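Local coordinates for protein SAM-dependent methyltransferase (PDB 3D2L) that probably transfers a methyl group from S-adenosylmethionine to an acceptor that remains unidentified, as expected of a class I, Rossmann-like methyltransferase, at residues A[134-139]-A[233-238]; A[217-222]-A[237-242]; A[174-179]-A[196-201]. All blocks are in the same frame, centred on the assembly; numbering follows the deposited sequence.

Overall arrangement
Contacts 1 and 2 are successive strand pairings of one seven-stranded mixed sheet: strand 235-242 runs antiparallel between 131-138 and 215-222, the reversed last strand characteristic of class I methyltransferases. They share Phe237 and Phe238, their centres are about 10 Å apart, and Ile236 CG2 packs on Val220 CG1 at 3.5 Å. Contact 3 belongs to a separate four-stranded antiparallel sheet inserted in the chain between strand 131-138 and helix 203-212. Its centre lies about 16 Å from that of contact 1, yet His138 NE2 meets Gln198 OE1 at 3.0 Å, a probable hydrogen bond joining the two sheets. The bound magnesium ion lies about 4 Å from the Glu241 side chain of contact 2.

Contact 1. Residues A[134-139]-A[233-238]; sequences LFDVHS and AERIFF
Arg235 reaches across to Asp136 from the neighbouring antiparallel strand. CB and CG pass Val137 O, CG at 3.8 Å. CD lies 3.5 Å from Asp136 OD2, and a bend about the CG-CD bond turns the guanidinium back to the same carboxylate. NE and CZ stay 4.1 and 3.9 Å from Asp136 OD2, and NH1 donates to that oxygen at 2.9 Å in a salt bridge, the oxygen sitting 20° out of the guanidinium plane and the two flat groups turned 60° apart. NH2 comes within 4.4 Å of His138 CE1, obliquely to the ring. NH1 also pairs with Asp105, and Asp136 OD2 accepts from Trp23, so the bridge belongs to a wider polar network around the buried Asp136. Water 1 lies over the centre of one guanidinium face and ties His138 ND1 to Glu234 O, while His138 NE2 is hydrogen-bonded to Gln198 OE1. Next to the bridge, Asp136 CB rests over a face of the Phe237 ring, 3.9 Å from its centroid. On the other side of the sheet the rings of Phe135 and Phe238 lie nearly parallel (14°) but slid apart, so that Phe238 CB sits over the Phe135 face; Val137 CG2 touches Phe238 CE1. Paired backbone bonds join Phe135 to Phe238 and Val137 to Ile236. Past the strand, Ser139 OG donates to Ala233 O at 2.6 Å and caps the following helix at Lys142 N. This pairing of the Rossmann-like sheet lies between two helical layers: helix 20-30 touches Leu134 and Arg235, while helix 203-212 packs on Phe135, Val137, Ile236 and Phe238.

Contact 2. Residues A[217-222]-A[237-242]; sequences VCAVTG and FFVAEK
Cys218 and Ala219 both present their N-H groups to Val239 O, and this shared acceptor defines a classic beta bulge. Among the backbone hydrogen bonds, Cys218 N reaches Val239 O at 2.8 Å and Ala219 N reaches it at 3.2 Å, both from one face of the carbonyl plane; Val239 N returns a bond to Ala219 O. Beyond the bulge the pairing is regular, with Thr221 and Phe237 exchanging two bonds, of which Phe237 N to Thr221 O is nearly straight (178°). The bulge shifts the register by one residue, so Val217 stands beside Ala240 and Val220 beside Phe238. Apolar packing centres on Val220 on one face: its CG1 lies over one face of the Phe238 ring, 4.3 Å from its centroid, while CG2 meets Phe238 CD2 at 4.0 Å. With CG1 anti to the backbone N (chi1 -177°), both methyls lie along the ring. Ala219 CB meets Val239 CB on the other face; Cys218 CB touches Val239 CG1, and Cys218 SG rests on Glu241 CB at 3.9 Å. Polar side-chain contacts are few: Thr221 OG1 holds water 2 at 2.6 Å, and this water donates a weak bond to Phe237 O. Strand 215-222 is the edge of the sheet within this chain, and strand 235-242 separates it from 131-138. Helix 203-212 packs against the face with Val217, Val220 and Phe238; helix 20-30 meets Val239 on the opposite face.

Contact 3. Residues A[174-179]-A[196-201]; sequences VVHELT and HHQRTY
His176 and Gln198 each turn CG anti to their own carbonyl carbon, and the glutamine then runs extended from CG (chi2 -173°), which brings its amide to the imidazole edge. His176 NE2 donates to Gln198 OE1 at 2.9 Å with an N-H...O angle of 162°. The oxygen lies close to the ring plane, but the donor stands above the amide carbonyl plane, and ring and amide are turned 62° apart. Beside this pair, Val174 CG1 packs alongside Gln198 CB at 3.5 Å, and His176 CB meets His196 CB at 4.1 Å. The opposite face of the strands carries Val175 and His197, side by side, with CG2 of the valine 4.0 Å from ND1 of the histidine. Water 3 lies in the plane of that ring at its edge and donates to Val174 O at 2.8 Å. Two antiparallel hydrogen-bonded pairs, Val174 with Gln198 and His176 with His196, hold the backbones together; His176 N to His196 O is the shorter of the second pair's bonds, at 2.7 Å. This is the beta hairpin of strands 173-183 and 189-199. Phe147 and Trp163 meet the His176 ring, while Gln198 OE1 accepts a second bond from His138 NE2 and Gln198 NE2 donates to Asp105. With the amide oriented as modelled, an orientation the bond to Asp105 supports, the geometry is consistent with a proton on His176 NE2. With both its ends engaged, the rotation of the Gln198 amide is probably fixed, and it links the hairpin to His138 on strand 131-138.

Contact 1. Residues A[134-139]-A[233-238]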
loop_
_atom_site.group_PDB
_atom_site.type_symbol
_atom_site.label_atom_id
_atom_site.label_comp_id
_atom_site.label_asym_id
_atom_site.label_seq_id
_atom_site.Cartn_x
_atom_site.Cartn_y
_atom_site.Cartn_z
ATOM N N LEU A 134 2.253 -1.372 -10.714
ATOM C CA LEU A 134 3.300 -0.830 -9.870
ATOM C C LEU A 134 3.008 -1.155 -8.428
ATOM O O LEU A 134 1.895 -0.965 -7.983
ATOM C CB LEU A 134 3.355 0.694 -9.983
ATOM C CG LEU A 134 3.940 1.339 -11.226
ATOM C CD1 LEU A 134 3.017 1.133 -12.394
ATOM C CD2 LEU A 134 4.154 2.846 -10.959
ATOM N N PHE A 135 4.011 -1.631 -7.699
ATOM C CA PHE A 135 3.888 -1.885 -6.273
ATOM C C PHE A 135 5.264 -1.866 -5.606
ATOM O O PHE A 135 6.292 -2.121 -6.227
ATOM C CB PHE A 135 3.171 -3.223 -5.919
ATOM C CG PHE A 135 3.891 -4.477 -6.408
ATOM C CD1 PHE A 135 4.819 -5.127 -5.616
ATOM C CD2 PHE A 135 3.623 -5.005 -7.651
ATOM C CE1 PHE A 135 5.463 -6.266 -6.052
ATOM C CE2 PHE A 135 4.261 -6.166 -8.078
ATOM C CZ PHE A 135 5.177 -6.776 -7.293
ATOM N N ASP A 136 5.254 -1.557 -4.315
ATOM C CA ASP A 136 6.468 -1.563 -3.502
ATOM C C ASP A 136 6.205 -2.428 -2.275
ATOM O O ASP A 136 5.076 -2.438 -1.711
ATOM C CB ASP A 136 6.899 -0.152 -3.093
ATOM C CG ASP A 136 5.795 0.606 -2.360
ATOM O OD1 ASP A 136 4.828 1.072 -3.015
ATOM O OD2 ASP A 136 5.931 0.764 -1.132
ATOM N N VAL A 137 7.240 -3.179 -1.894
ATOM C CA VAL A 137 7.146 -4.145 -0.792
ATOM C C VAL A 137 8.369 -4.114 0.081
ATOM O O VAL A 137 9.410 -3.584 -0.306
ATOM C CB VAL A 137 6.966 -5.619 -1.305
ATOM C CG1 VAL A 137 5.556 -5.861 -1.881
ATOM C CG2 VAL A 137 8.047 -6.008 -2.316
ATOM N N HIS A 138 8.232 -4.674 1.276
ATOM C CA HIS A 138 9.352 -4.827 2.164
ATOM C C HIS A 138 10.339 -5.822 1.569
ATOM O O HIS A 138 9.944 -6.771 0.911
ATOM C CB HIS A 138 8.922 -5.379 3.540
ATOM C CG HIS A 138 7.893 -4.544 4.236
ATOM N ND1 HIS A 138 8.022 -3.183 4.379
ATOM C CD2 HIS A 138 6.735 -4.881 4.855
ATOM C CE1 HIS A 138 7.004 -2.718 5.074
ATOM N NE2 HIS A 138 6.205 -3.729 5.377
ATOM N N SER A 139 11.619 -5.577 1.822
ATOM C CA SER A 139 12.661 -6.488 1.444
ATOM C C SER A 139 12.775 -7.486 2.565
ATOM O O SER A 139 12.351 -7.182 3.695
ATOM C CB SER A 139 13.975 -5.757 1.365
ATOM O OG SER A 139 14.279 -5.199 2.636
ATOM N N ALA A 233 18.853 -2.869 1.282
ATOM C CA ALA A 233 17.659 -2.130 0.844
ATOM C C ALA A 233 16.474 -2.500 1.746
ATOM O O ALA A 233 16.344 -3.636 2.200
ATOM C CB ALA A 233 17.344 -2.434 -0.631
ATOM N N GLU A 234 15.623 -1.528 2.024
ATOM C CA GLU A 234 14.480 -1.737 2.887
ATOM C C GLU A 234 13.155 -1.882 2.116
ATOM O O GLU A 234 12.264 -2.581 2.568
ATOM C CB GLU A 234 14.400 -0.607 3.913
ATOM C CG GLU A 234 15.567 -0.603 4.866
ATOM C CD GLU A 234 15.598 0.626 5.777
ATOM O OE1 GLU A 234 14.609 1.391 5.819
ATOM O OE2 GLU A 234 16.632 0.824 6.453
ATOM N N ARG A 235 13.034 -1.211 0.968
ATOM C CA ARG A 235 11.784 -1.218 0.211
ATOM C C ARG A 235 12.109 -1.467 -1.268
ATOM O O ARG A 235 12.971 -0.800 -1.839
ATOM C CB ARG A 235 11.068 0.111 0.408
ATOM C CG ARG A 235 9.707 0.208 -0.190
ATOM C CD ARG A 235 9.064 1.552 0.115
ATOM N NE ARG A 235 8.855 1.698 1.554
ATOM C CZ ARG A 235 7.828 1.195 2.227
ATOM N NH1 ARG A 235 6.864 0.555 1.597
ATOM N NH2 ARG A 235 7.762 1.355 3.542
ATOM N N ILE A 236 11.433 -2.448 -1.852
ATOM C CA ILE A 236 11.663 -2.858 -3.233
ATOM C C ILE A 236 10.483 -2.467 -4.114
ATOM O O ILE A 236 9.339 -2.763 -3.805
ATOM C CB ILE A 236 12.016 -4.342 -3.304
ATOM C CG1 ILE A 236 13.180 -4.614 -2.339
ATOM C CG2 ILE A 236 12.379 -4.754 -4.780
ATOM C CD1 ILE A 236 13.831 -5.933 -2.472
ATOM N N PHE A 237 10.781 -1.775 -5.210
ATOM C CA PHE A 237 9.780 -1.253 -6.113
ATOM C C PHE A 237 9.767 -2.076 -7.374
ATOM O O PHE A 237 10.819 -2.383 -7.922
ATOM C CB PHE A 237 10.090 0.227 -6.442
ATOM C CG PHE A 237 10.020 1.134 -5.243
ATOM C CD1 PHE A 237 11.002 1.086 -4.269
ATOM C CD2 PHE A 237 8.979 2.035 -5.088
ATOM C CE1 PHE A 237 10.931 1.905 -3.142
ATOM C CE2 PHE A 237 8.916 2.863 -3.959
ATOM C CZ PHE A 237 9.905 2.791 -2.999
ATOM N N PHE A 238 8.568 -2.431 -7.834
ATOM C CA PHE A 238 8.394 -3.238 -9.054
ATOM C C PHE A 238 7.547 -2.494 -10.043
ATOM O O PHE A 238 6.522 -1.928 -9.670
ATOM C CB PHE A 238 7.635 -4.511 -8.749
ATOM C CG PHE A 238 8.402 -5.476 -7.927
ATOM C CD1 PHE A 238 8.555 -5.265 -6.564
ATOM C CD2 PHE A 238 8.952 -6.587 -8.507
ATOM C CE1 PHE A 238 9.288 -6.169 -5.795
ATOM C CE2 PHE A 238 9.683 -7.495 -7.744
ATOM C CZ PHE A 238 9.855 -7.263 -6.408
HETATM O O HOH W 1 9.808 -1.342 3.353
#

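Contact 2. Residues A[217-222]-A[237-242]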
loop_
_atom_site.group_PDB
_atom_site.type_symbol
_atom_site.label_atom_id
_atom_site.label_comp_id
_atom_site.label_asym_id
_atom_site.label_seq_id
_atom_site.Cartn_x
_atom_site.Cartn_y
_atom_site.Cartn_z
ATOM N N VAL A 217 8.119 -7.956 -16.473
ATOM C CA VAL A 217 8.727 -7.153 -15.395
ATOM C C VAL A 217 9.723 -6.184 -16.026
ATOM O O VAL A 217 10.684 -6.596 -16.668
ATOM C CB VAL A 217 9.379 -8.042 -14.346
ATOM C CG1 VAL A 217 9.972 -7.193 -13.185
ATOM C CG2 VAL A 217 8.345 -8.981 -13.828
ATOM N N CYS A 218 9.457 -4.893 -15.836
ATOM C CA CYS A 218 10.219 -3.833 -16.436
ATOM C C CYS A 218 11.364 -3.364 -15.592
ATOM O O CYS A 218 12.414 -3.072 -16.130
ATOM C CB CYS A 218 9.336 -2.636 -16.668
ATOM S SG CYS A 218 7.969 -2.936 -17.790
ATOM N N ALA A 219 11.149 -3.245 -14.281
ATOM C CA ALA A 219 12.154 -2.738 -13.376
ATOM C C ALA A 219 11.901 -3.224 -11.941
ATOM O O ALA A 219 10.745 -3.388 -11.536
ATOM C CB ALA A 219 12.160 -1.213 -13.433
ATOM N N VAL A 220 13.000 -3.547 -11.248
ATOM C CA VAL A 220 13.024 -3.922 -9.831
ATOM C C VAL A 220 14.122 -3.039 -9.228
ATOM O O VAL A 220 15.317 -3.216 -9.531
ATOM C CB VAL A 220 13.351 -5.397 -9.601
ATOM C CG1 VAL A 220 13.267 -5.714 -8.078
ATOM C CG2 VAL A 220 12.411 -6.250 -10.396
ATOM N N THR A 221 13.705 -2.069 -8.413
ATOM C CA THR A 221 14.595 -1.090 -7.850
ATOM C C THR A 221 14.422 -0.950 -6.327
ATOM O O THR A 221 13.427 -1.374 -5.756
ATOM C CB THR A 221 14.398 0.252 -8.565
ATOM O OG1 THR A 221 13.054 0.699 -8.365
ATOM C CG2 THR A 221 14.669 0.126 -10.079
ATOM N N GLY A 222 15.457 -0.417 -5.685
ATOM C CA GLY A 222 15.467 -0.250 -4.249
ATOM C C GLY A 222 15.411 1.174 -3.745
ATOM O O GLY A 222 15.970 2.109 -4.346
ATOM N N PHE A 237 10.781 -1.775 -5.210
ATOM C CA PHE A 237 9.780 -1.253 -6.113
ATOM C C PHE A 237 9.767 -2.076 -7.374
ATOM O O PHE A 237 10.819 -2.383 -7.922
ATOM C CB PHE A 237 10.090 0.227 -6.442
ATOM C CG PHE A 237 10.020 1.134 -5.243
ATOM C CD1 PHE A 237 11.002 1.086 -4.269
ATOM C CD2 PHE A 237 8.979 2.035 -5.088
ATOM C CE1 PHE A 237 10.931 1.905 -3.142
ATOM C CE2 PHE A 237 8.916 2.863 -3.959
ATOM C CZ PHE A 237 9.905 2.791 -2.999
ATOM N N PHE A 238 8.568 -2.431 -7.834
ATOM C CA PHE A 238 8.394 -3.238 -9.054
ATOM C C PHE A 238 7.547 -2.494 -10.043
ATOM O O PHE A 238 6.522 -1.928 -9.670
ATOM C CB PHE A 238 7.635 -4.511 -8.749
ATOM C CG PHE A 238 8.402 -5.476 -7.927
ATOM C CD1 PHE A 238 8.555 -5.265 -6.564
ATOM C CD2 PHE A 238 8.952 -6.587 -8.507
ATOM C CE1 PHE A 238 9.288 -6.169 -5.795
ATOM C CE2 PHE A 238 9.683 -7.495 -7.744
ATOM C CZ PHE A 238 9.855 -7.263 -6.408
ATOM N N VAL A 239 7.940 -2.556 -11.309
ATOM C CA VAL A 239 7.167 -1.983 -12.394
ATOM C C VAL A 239 7.015 -3.133 -13.344
ATOM O O VAL A 239 8.021 -3.759 -13.741
ATOM C CB VAL A 239 7.877 -0.778 -13.110
ATOM C CG1 VAL A 239 6.967 -0.198 -14.234
ATOM C CG2 VAL A 239 8.239 0.305 -12.092
ATOM N N ALA A 240 5.764 -3.430 -13.702
ATOM C CA ALA A 240 5.448 -4.548 -14.617
ATOM C C ALA A 240 4.433 -4.078 -15.643
ATOM O O ALA A 240 3.651 -3.150 -15.388
ATOM C CB ALA A 240 4.924 -5.774 -13.838
ATOM N N GLU A 241 4.456 -4.686 -16.828
ATOM C CA GLU A 241 3.526 -4.295 -17.875
ATOM C C GLU A 241 2.778 -5.503 -18.442
ATOM O O GLU A 241 3.359 -6.554 -18.673
ATOM C CB GLU A 241 4.295 -3.580 -18.966
ATOM C CG GLU A 241 3.469 -3.158 -20.127
ATOM C CD GLU A 241 4.291 -2.430 -21.126
ATOM O OE1 GLU A 241 4.925 -1.434 -20.719
ATOM O OE2 GLU A 241 4.305 -2.852 -22.299
ATOM N N LYS A 242 1.482 -5.332 -18.684
ATOM C CA LYS A 242 0.682 -6.420 -19.186
ATOM C C LYS A 242 1.100 -6.723 -20.618
ATOM O O LYS A 242 1.130 -5.827 -21.452
ATOM C CB LYS A 242 -0.817 -6.088 -19.172
ATOM C CG LYS A 242 -1.636 -7.333 -19.538
ATOM C CD LYS A 242 -3.096 -7.188 -19.444
ATOM C CE LYS A 242 -3.809 -8.486 -19.933
ATOM N NZ LYS A 242 -5.248 -8.210 -19.894
HETATM O O HOH W 2 11.164 0.014 -10.074
#

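Contact 3. Residues A[174-179]-A[196-201]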
loop_
_atom_site.group_PDB
_atom_site.type_symbol
_atom_site.label_atom_id
_atom_site.label_comp_id
_atom_site.label_asym_id
_atom_site.label_seq_id
_atom_site.Cartn_x
_atom_site.Cartn_y
_atom_site.Cartn_z
ATOM N N VAL A 174 5.834 -10.754 9.649
ATOM C CA VAL A 174 5.865 -9.880 10.820
ATOM C C VAL A 174 4.449 -9.790 11.351
ATOM O O VAL A 174 3.487 -9.841 10.571
ATOM C CB VAL A 174 6.402 -8.444 10.482
ATOM C CG1 VAL A 174 5.587 -7.833 9.396
ATOM C CG2 VAL A 174 6.339 -7.489 11.662
ATOM N N VAL A 175 4.342 -9.730 12.683
ATOM C CA VAL A 175 3.096 -9.493 13.402
ATOM C C VAL A 175 3.269 -8.108 14.017
ATOM O O VAL A 175 4.203 -7.879 14.779
ATOM C CB VAL A 175 2.851 -10.536 14.544
ATOM C CG1 VAL A 175 1.564 -10.231 15.281
ATOM C CG2 VAL A 175 2.815 -11.943 13.996
ATOM N N HIS A 176 2.424 -7.160 13.619
ATOM C CA HIS A 176 2.451 -5.807 14.181
ATOM C C HIS A 176 1.369 -5.707 15.230
ATOM O O HIS A 176 0.182 -5.751 14.887
ATOM C CB HIS A 176 2.127 -4.754 13.109
ATOM C CG HIS A 176 3.052 -4.787 11.943
ATOM N ND1 HIS A 176 4.405 -4.558 12.058
ATOM C CD2 HIS A 176 2.814 -5.007 10.625
ATOM C CE1 HIS A 176 4.962 -4.648 10.861
ATOM N NE2 HIS A 176 4.013 -4.890 9.972
ATOM N N GLU A 177 1.762 -5.585 16.500
ATOM C CA GLU A 177 0.797 -5.430 17.596
ATOM C C GLU A 177 0.714 -3.966 17.904
ATOM O O GLU A 177 1.655 -3.382 18.415
ATOM C CB GLU A 177 1.210 -6.225 18.822
ATOM C CG GLU A 177 1.207 -7.719 18.574
ATOM C CD GLU A 177 -0.169 -8.345 18.576
ATOM O OE1 GLU A 177 -1.181 -7.615 18.426
ATOM O OE2 GLU A 177 -0.234 -9.589 18.757
ATOM N N LEU A 178 -0.427 -3.377 17.556
ATOM C CA LEU A 178 -0.669 -1.967 17.757
ATOM C C LEU A 178 -1.627 -1.704 18.904
ATOM O O LEU A 178 -2.603 -2.436 19.090
ATOM C CB LEU A 178 -1.269 -1.345 16.504
ATOM C CG LEU A 178 -0.370 -0.797 15.406
ATOM C CD1 LEU A 178 0.341 0.490 15.894
ATOM C CD2 LEU A 178 0.599 -1.844 14.982
ATOM N N THR A 179 -1.332 -0.650 19.664
ATOM C CA THR A 179 -2.226 -0.154 20.708
ATOM C C THR A 179 -2.322 1.348 20.475
ATOM O O THR A 179 -1.306 2.005 20.425
ATOM C CB THR A 179 -1.730 -0.443 22.118
ATOM O OG1 THR A 179 -1.841 -1.850 22.372
ATOM C CG2 THR A 179 -2.604 0.291 23.201
ATOM N N HIS A 196 -1.902 -6.658 13.028
ATOM C CA HIS A 196 -1.730 -6.646 11.585
ATOM C C HIS A 196 -0.642 -7.627 11.237
ATOM O O HIS A 196 0.329 -7.769 11.969
ATOM C CB HIS A 196 -1.400 -5.241 11.110
ATOM C CG HIS A 196 -2.487 -4.247 11.418
ATOM N ND1 HIS A 196 -3.623 -4.124 10.645
ATOM C CD2 HIS A 196 -2.635 -3.372 12.438
ATOM C CE1 HIS A 196 -4.414 -3.205 11.166
ATOM N NE2 HIS A 196 -3.834 -2.725 12.248
ATOM N N HIS A 197 -0.825 -8.286 10.098
ATOM C CA HIS A 197 0.089 -9.305 9.631
ATOM C C HIS A 197 0.642 -8.910 8.286
ATOM O O HIS A 197 -0.109 -8.549 7.387
ATOM C CB HIS A 197 -0.652 -10.638 9.507
ATOM C CG HIS A 197 -1.185 -11.129 10.813
ATOM N ND1 HIS A 197 -0.409 -11.825 11.712
ATOM C CD2 HIS A 197 -2.391 -10.951 11.410
ATOM C CE1 HIS A 197 -1.122 -12.082 12.796
ATOM N NE2 HIS A 197 -2.325 -11.557 12.639
ATOM N N GLN A 198 1.955 -9.019 8.139
ATOM C CA GLN A 198 2.584 -8.779 6.849
ATOM C C GLN A 198 3.576 -9.867 6.520
ATOM O O GLN A 198 4.145 -10.486 7.411
ATOM C CB GLN A 198 3.245 -7.426 6.794
ATOM C CG GLN A 198 2.285 -6.294 6.574
ATOM C CD GLN A 198 3.018 -4.995 6.360
ATOM O OE1 GLN A 198 3.991 -4.690 7.096
ATOM N NE2 GLN A 198 2.587 -4.214 5.348
ATOM N N ARG A 199 3.730 -10.120 5.223
ATOM C CA ARG A 199 4.616 -11.130 4.761
ATOM C C ARG A 199 5.225 -10.698 3.429
ATOM O O ARG A 199 4.580 -10.069 2.562
ATOM C CB ARG A 199 3.865 -12.480 4.621
ATOM C CG ARG A 199 4.709 -13.624 4.128
ATOM C CD ARG A 199 3.865 -14.866 4.041
ATOM N NE ARG A 199 4.662 -15.997 3.595
ATOM C CZ ARG A 199 4.164 -17.194 3.384
ATOM N NH1 ARG A 199 2.876 -17.434 3.610
ATOM N NH2 ARG A 199 4.970 -18.162 2.980
ATOM N N THR A 200 6.502 -11.007 3.285
ATOM C CA THR A 200 7.192 -10.708 2.073
ATOM C C THR A 200 7.942 -11.941 1.572
ATOM O O THR A 200 7.911 -13.031 2.202
ATOM C CB THR A 200 8.059 -9.414 2.207
ATOM O OG1 THR A 200 8.227 -8.832 0.913
ATOM C CG2 THR A 200 9.437 -9.701 2.886
ATOM N N TYR A 201 8.533 -11.772 0.397
ATOM C CA TYR A 201 9.256 -12.787 -0.335
ATOM C C TYR A 201 10.481 -12.154 -1.005
ATOM O O TYR A 201 10.536 -10.902 -1.194
ATOM C CB TYR A 201 8.349 -13.391 -1.430
ATOM C CG TYR A 201 7.071 -13.983 -0.880
ATOM C CD1 TYR A 201 5.905 -13.205 -0.766
ATOM C CD2 TYR A 201 7.022 -15.310 -0.459
ATOM C CE1 TYR A 201 4.749 -13.735 -0.230
ATOM C CE2 TYR A 201 5.853 -15.856 0.031
ATOM C CZ TYR A 201 4.723 -15.059 0.154
ATOM O OH TYR A 201 3.554 -15.596 0.671
HETATM O O HOH W 3 2.457 -12.417 10.210
#